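Alanine glyoxylate transaminase (PDB 2ZC0) probably catalyses the pyridoxal-phosphate-dependent transfer of the amino group of alanine to glyoxylate, working as a homodimer. Local coordinates at residues D152-R157 / T191-R196; L177-P182 / I212-Y217. All coordinates share one frame; numbering follows the deposited sequence.

Interaction 1. Residues D152-R157 / T191-R196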
loop_
_atom_site.group_PDB
_atom_site.type_symbol
_atom_site.label_atom_id
_atom_site.label_comp_id
_atom_site.label_asym_id
_atom_site.label_seq_id
_atom_site.Cartn_x
_atom_site.Cartn_y
_atom_site.Cartn_z
ATOM N N ASP A 152 11.104 30.723 -11.601
ATOM C CA ASP A 152 11.594 31.753 -12.522
ATOM C C ASP A 152 13.116 31.732 -12.361
ATOM O O ASP A 152 13.631 30.810 -11.730
ATOM C CB ASP A 152 10.996 33.139 -12.222
ATOM C CG ASP A 152 11.232 33.595 -10.805
ATOM O OD1 ASP A 152 12.365 33.483 -10.322
ATOM O OD2 ASP A 152 10.283 34.098 -10.181
ATOM N N ASN A 153 13.845 32.706 -12.912
ATOM C CA ASN A 153 15.307 32.695 -12.795
ATOM C C ASN A 153 15.803 32.783 -11.348
ATOM O O ASN A 153 16.999 32.629 -11.074
ATOM C CB ASN A 153 15.930 33.797 -13.667
ATOM C CG ASN A 153 16.104 33.357 -15.141
ATOM O OD1 ASN A 153 17.129 32.765 -15.522
ATOM N ND2 ASN A 153 15.094 33.633 -15.964
ATOM N N ASP A 154 14.872 33.018 -10.427
ATOM C CA ASP A 154 15.192 33.081 -9.005
ATOM C C ASP A 154 14.734 31.828 -8.264
ATOM O O ASP A 154 14.613 31.820 -7.038
ATOM C CB ASP A 154 14.576 34.327 -8.362
ATOM C CG ASP A 154 15.468 35.528 -8.492
ATOM O OD1 ASP A 154 16.701 35.321 -8.461
ATOM O OD2 ASP A 154 14.958 36.669 -8.615
ATOM N N GLY A 155 14.482 30.765 -9.019
ATOM C CA GLY A 155 14.054 29.513 -8.421
ATOM C C GLY A 155 12.564 29.437 -8.170
ATOM O O GLY A 155 11.786 30.220 -8.726
ATOM N N MET A 156 12.165 28.491 -7.325
ATOM C CA MET A 156 10.758 28.299 -6.989
ATOM C C MET A 156 10.102 29.609 -6.549
ATOM O O MET A 156 10.710 30.410 -5.840
ATOM C CB MET A 156 10.613 27.261 -5.859
ATOM C CG MET A 156 9.166 26.936 -5.506
ATOM S SD MET A 156 8.899 25.863 -4.037
ATOM C CE MET A 156 9.829 24.382 -4.488
ATOM N N ARG A 157 8.859 29.813 -6.979
ATOM C CA ARG A 157 8.079 30.988 -6.607
ATOM C C ARG A 157 7.470 30.668 -5.239
ATOM O O ARG A 157 6.335 30.179 -5.141
ATOM C CB ARG A 157 6.963 31.244 -7.634
ATOM C CG ARG A 157 7.418 31.929 -8.931
ATOM C CD ARG A 157 7.786 33.395 -8.683
ATOM N NE ARG A 157 6.646 34.132 -8.149
ATOM C CZ ARG A 157 5.549 34.408 -8.846
ATOM N NH1 ARG A 157 4.552 35.073 -8.277
ATOM N NH2 ARG A 157 5.460 34.035 -10.117
ATOM N N THR A 191 18.870 29.104 -10.028
ATOM C CA THR A 191 19.154 28.892 -8.616
ATOM C C THR A 191 18.363 29.818 -7.715
ATOM O O THR A 191 18.318 31.032 -7.929
ATOM C CB THR A 191 20.638 29.088 -8.268
ATOM O OG1 THR A 191 20.887 30.468 -8.024
ATOM C CG2 THR A 191 21.519 28.608 -9.384
ATOM N N MET A 192 17.740 29.227 -6.703
ATOM C CA MET A 192 16.932 29.953 -5.737
ATOM C C MET A 192 17.753 31.044 -5.059
ATOM O O MET A 192 18.919 30.841 -4.723
ATOM C CB MET A 192 16.407 28.978 -4.686
ATOM C CG MET A 192 15.326 29.529 -3.810
ATOM S SD MET A 192 14.806 28.304 -2.596
ATOM C CE MET A 192 13.841 27.246 -3.642
ATOM N N SER A 193 17.141 32.206 -4.866
ATOM C CA SER A 193 17.823 33.317 -4.221
ATOM C C SER A 193 17.761 33.129 -2.706
ATOM O O SER A 193 16.842 32.479 -2.189
ATOM C CB SER A 193 17.168 34.641 -4.627
ATOM O OG SER A 193 15.854 34.760 -4.107
ATOM N N MET A 194 18.737 33.692 -2.001
ATOM C CA MET A 194 18.784 33.576 -0.547
ATOM C C MET A 194 17.483 34.094 0.062
ATOM O O MET A 194 17.014 33.580 1.078
ATOM C CB MET A 194 19.978 34.358 0.028
ATOM C CG MET A 194 21.366 33.838 -0.379
ATOM S SD MET A 194 21.713 32.117 0.129
ATOM C CE MET A 194 21.332 32.192 1.901
ATOM N N GLU A 195 16.899 35.108 -0.565
ATOM C CA GLU A 195 15.648 35.690 -0.083
ATOM C C GLU A 195 14.530 34.639 -0.056
ATOM O O GLU A 195 13.780 34.537 0.914
ATOM C CB GLU A 195 15.262 36.873 -0.983
ATOM C CG GLU A 195 13.818 37.347 -0.868
ATOM C CD GLU A 195 13.497 38.464 -1.861
ATOM O OE1 GLU A 195 14.010 38.414 -3.007
ATOM O OE2 GLU A 195 12.722 39.385 -1.503
ATOM N N ARG A 196 14.432 33.853 -1.125
ATOM C CA ARG A 196 13.407 32.813 -1.234
ATOM C C ARG A 196 13.730 31.600 -0.374
ATOM O O ARG A 196 12.839 30.911 0.110
ATOM C CB ARG A 196 13.250 32.399 -2.695
ATOM C CG ARG A 196 12.587 33.481 -3.521
ATOM C CD ARG A 196 12.282 33.017 -4.924
ATOM N NE ARG A 196 11.618 34.063 -5.692
ATOM C CZ ARG A 196 11.273 33.946 -6.968
ATOM N NH1 ARG A 196 10.675 34.957 -7.591
ATOM N NH2 ARG A 196 11.522 32.817 -7.620
#
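Arg196 reaches from the first turn of helix 194-207 into the turn Asp152-Gly155, its chain extended from CG to NE so that the guanidinium arrives between two layers. The CB of Asp154 lies 3.5 Å above one face, while CA of Arg157 covers the opposite one. At the edge, Arg196 NH1 meets the syn lone pair of Asp152 OD2 at 2.8 Å, practically in the guanidinium plane, a salt bridge that NH2 backs with a weak bond to OD1. NH2 also bonds weakly to Met156 O. Arginine suits the place because one flat head can serve a carboxylate and a carbonyl together. The turn it enters is a type I beta turn combined with an Asx turn, in which Asp152 OD1 accepts the backbone N-H of Asp154, N to OD1 2.6 Å. The packed part of the contact is at Gly155, whose CA lies 4.0 Å from Met192 CA, leaving no room for a side chain. Next along the chain, Met156 CB touches Met192 CE at 3.9 Å, both methionines reaching strand 124-129. The solvent side is looser: Asp154 OD1 merely comes within 3.9 Å of Ser193 CB, and Arg157, close to Arg196, turns its charge to Asp159.

Interaction 2. Residues L177-P182 / I212-Y217. With PMP (4'-deoxy-4'-aminopyridoxal-5'-phosphate), chain F.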
loop_
_atom_site.group_PDB
_atom_site.type_symbol
_atom_site.label_atom_id
_atom_site.label_comp_id
_atom_site.label_asym_id
_atom_site.label_seq_id
_atom_site.Cartn_x
_atom_site.Cartn_y
_atom_site.Cartn_z
ATOM N N LEU A 177 6.146 16.642 2.461
ATOM C CA LEU A 177 7.481 16.926 1.959
ATOM C C LEU A 177 7.496 17.892 0.797
ATOM O O LEU A 177 6.529 18.012 0.037
ATOM C CB LEU A 177 8.177 15.629 1.500
ATOM C CG LEU A 177 8.181 14.381 2.392
ATOM C CD1 LEU A 177 8.706 13.179 1.592
ATOM C CD2 LEU A 177 9.033 14.632 3.617
ATOM N N ILE A 178 8.630 18.561 0.668
ATOM C CA ILE A 178 8.879 19.495 -0.407
ATOM C C ILE A 178 10.271 19.131 -0.885
ATOM O O ILE A 178 11.204 19.139 -0.095
ATOM C CB ILE A 178 8.918 20.950 0.080
ATOM C CG1 ILE A 178 7.519 21.426 0.453
ATOM C CG2 ILE A 178 9.537 21.827 -1.006
ATOM C CD1 ILE A 178 7.505 22.853 0.986
ATOM N N TYR A 179 10.380 18.763 -2.157
ATOM C CA TYR A 179 11.647 18.414 -2.785
ATOM C C TYR A 179 12.054 19.636 -3.613
ATOM O O TYR A 179 11.263 20.130 -4.434
ATOM C CB TYR A 179 11.473 17.202 -3.703
ATOM C CG TYR A 179 12.633 16.918 -4.650
ATOM C CD1 TYR A 179 12.501 17.135 -6.021
ATOM C CD2 TYR A 179 13.856 16.437 -4.183
ATOM C CE1 TYR A 179 13.554 16.888 -6.903
ATOM C CE2 TYR A 179 14.929 16.181 -5.069
ATOM C CZ TYR A 179 14.752 16.416 -6.426
ATOM O OH TYR A 179 15.788 16.191 -7.318
ATOM N N THR A 180 13.279 20.116 -3.392
ATOM C CA THR A 180 13.785 21.278 -4.106
ATOM C C THR A 180 15.261 21.149 -4.482
ATOM O O THR A 180 16.041 20.503 -3.782
ATOM C CB THR A 180 13.589 22.567 -3.256
ATOM O OG1 THR A 180 14.251 23.674 -3.885
ATOM C CG2 THR A 180 14.164 22.375 -1.861
ATOM N N ILE A 181 15.620 21.765 -5.605
ATOM C CA ILE A 181 16.989 21.786 -6.123
ATOM C C ILE A 181 17.322 23.286 -6.209
ATOM O O ILE A 181 17.270 23.888 -7.284
ATOM C CB ILE A 181 17.046 21.184 -7.548
ATOM C CG1 ILE A 181 16.265 19.858 -7.583
ATOM C CG2 ILE A 181 18.503 20.993 -7.976
ATOM C CD1 ILE A 181 16.066 19.263 -8.974
ATOM N N PRO A 182 17.659 23.909 -5.066
ATOM C CA PRO A 182 17.988 25.341 -4.996
ATOM C C PRO A 182 19.064 25.868 -5.949
ATOM O O PRO A 182 18.868 26.905 -6.579
ATOM C CB PRO A 182 18.370 25.533 -3.522
ATOM C CG PRO A 182 17.572 24.450 -2.818
ATOM C CD PRO A 182 17.785 23.280 -3.737
ATOM N N ILE A 212 13.437 18.282 1.409
ATOM C CA ILE A 212 14.552 17.465 0.930
ATOM C C ILE A 212 15.289 18.354 -0.071
ATOM O O ILE A 212 14.768 18.631 -1.151
ATOM C CB ILE A 212 14.079 16.213 0.172
ATOM C CG1 ILE A 212 13.298 15.281 1.109
ATOM C CG2 ILE A 212 15.269 15.529 -0.450
ATOM C CD1 ILE A 212 12.862 14.000 0.437
ATOM N N GLU A 213 16.490 18.791 0.297
ATOM C CA GLU A 213 17.317 19.670 -0.528
ATOM C C GLU A 213 18.322 18.900 -1.381
ATOM O O GLU A 213 19.213 18.234 -0.853
ATOM C CB GLU A 213 18.059 20.679 0.382
ATOM C CG GLU A 213 19.069 21.609 -0.317
ATOM C CD GLU A 213 19.599 22.740 0.588
ATOM O OE1 GLU A 213 19.941 23.814 0.048
ATOM O OE2 GLU A 213 19.682 22.559 1.820
ATOM N N ASP A 214 18.185 19.020 -2.698
ATOM C CA ASP A 214 19.074 18.351 -3.639
ATOM C C ASP A 214 20.248 19.288 -3.933
ATOM O O ASP A 214 20.070 20.342 -4.527
ATOM C CB ASP A 214 18.295 18.023 -4.910
ATOM C CG ASP A 214 19.000 17.027 -5.797
ATOM O OD1 ASP A 214 18.291 16.252 -6.461
ATOM O OD2 ASP A 214 20.241 17.020 -5.859
ATOM N N THR A 215 21.439 18.873 -3.506
ATOM C CA THR A 215 22.680 19.636 -3.650
ATOM C C THR A 215 23.600 19.101 -4.754
ATOM O O THR A 215 24.826 19.248 -4.685
ATOM C CB THR A 215 23.474 19.610 -2.323
ATOM O OG1 THR A 215 23.824 18.249 -2.008
ATOM C CG2 THR A 215 22.650 20.186 -1.194
ATOM N N ALA A 216 23.009 18.479 -5.766
ATOM C CA ALA A 216 23.777 17.914 -6.870
ATOM C C ALA A 216 24.719 18.899 -7.571
ATOM O O ALA A 216 25.810 18.520 -7.995
ATOM C CB ALA A 216 22.831 17.288 -7.896
ATOM N N TYR A 217 24.324 20.163 -7.684
ATOM C CA TYR A 217 25.166 21.138 -8.371
ATOM C C TYR A 217 25.752 22.243 -7.502
ATOM O O TYR A 217 26.186 23.276 -8.021
ATOM C CB TYR A 217 24.374 21.749 -9.538
ATOM C CG TYR A 217 23.828 20.690 -10.470
ATOM C CD1 TYR A 217 22.505 20.244 -10.357
ATOM C CD2 TYR A 217 24.668 20.041 -11.379
ATOM C CE1 TYR A 217 22.036 19.168 -11.118
ATOM C CE2 TYR A 217 24.215 18.968 -12.142
ATOM C CZ TYR A 217 22.899 18.533 -12.003
ATOM O OH TYR A 217 22.479 17.441 -12.729
HETATM N N1 PMP F . 19.775 15.192 -8.445
HETATM C C2 PMP F . 19.739 15.921 -9.583
HETATM C C2A PMP F . 18.956 17.235 -9.537
HETATM C C3 PMP F . 20.404 15.486 -10.761
HETATM O O3 PMP F . 20.341 16.259 -11.912
HETATM C C4 PMP F . 21.123 14.233 -10.732
HETATM C C4A PMP F . 21.844 13.769 -12.012
HETATM N N4A PMP F . 21.334 12.503 -12.540
HETATM C C5 PMP F . 21.129 13.443 -9.407
HETATM C C6 PMP F . 20.431 13.976 -8.296
HETATM C C5A PMP F . 21.859 12.098 -9.240
HETATM O O4P PMP F . 22.948 12.272 -9.347
HETATM P P PMP F . 23.809 10.860 -9.102
HETATM O O1P PMP F . 24.917 10.746 -7.567
HETATM O O2P PMP F . 24.972 10.733 -10.613
HETATM O O3P PMP F . 22.761 9.379 -9.074
#
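Tyr179 and Asp214 meet across two parallel strands, and the aspartate carries the contact on to the cofactor. From the backbone outward, Asp214 CB rests on Thr180 O and lies 3.8 Å from Ile181 CG1, the two side chains running alongside each other. With CG anti to the backbone N (chi1 -165°), the carboxylate is carried past Ile181 to the pyridine nitrogen of the bound pyridoxamine phosphate (PMP). Asp214 OD1 accepts from Tyr179 OH at 2.6 Å on its anti lone pair and lies 2.7 Å from PMP N1. OD2 accepts the backbone N-H of Ala216 in an Asx turn, which, with the tyrosine, fixes the rotation of the carboxylate. An aspartate facing the pyridine nitrogen is a hallmark of fold type I aminotransferases, where its negative charge probably keeps that nitrogen protonated and the ring electron-withdrawing. Replacing Asp214 by an alanine removes the carboxylate, and PMP N1 would probably lose its counter-charge and Tyr179 OH this acceptor. Further round the ring, Tyr217 OH lies 2.6 Å from PMP O3 in a hydrogen bond and is also bonded to Lys247. Ile181 CD1 packs at 3.6 Å against PMP C2A, a methyl, an apolar residue suited to an apolar substituent. Away from the cofactor, the strands join through Ile212 N to Ile178 O, Thr180 N to Ile212 O, and Asp214 N to Thr180 O, the last nearly straight at 175°. Thr180 and Glu213 turn to the face not occupied by Tyr179 and Ile212, where the threonine hydroxyl bonds to Glu128 and the glutamate accepts from backbone N-H groups of Leu230 and Lys231. Strands 124-129 and 239-244 flank the pair, Leu111 of helix 106-118 covers the face bearing Tyr179 and Ile212, and helix 194-207 packs against Ile178 and Pro182.

Overall arrangement
Along the chain the two contacts interleave: 152-157 comes first, then 177-182, 191-196 and 212-217. Their centres lie about 12 Å apart, and both belong to the same mixed sheet, interaction 2 near its middle and interaction 1 at the edge strand 155-156. Helix 194-207 connects them, since it begins in interaction 1 and forms the crossover of the beta-alpha-beta unit whose two strands, 175-180 and 210-214, meet in interaction 2. They also touch directly, Met192 N lying 2.6 Å from Pro182 O in a probable hydrogen bond. Thus interaction 2 supplies part of the cofactor pocket, while interaction 1 packs the start of the crossover helix against the sheet edge, away from the cofactor.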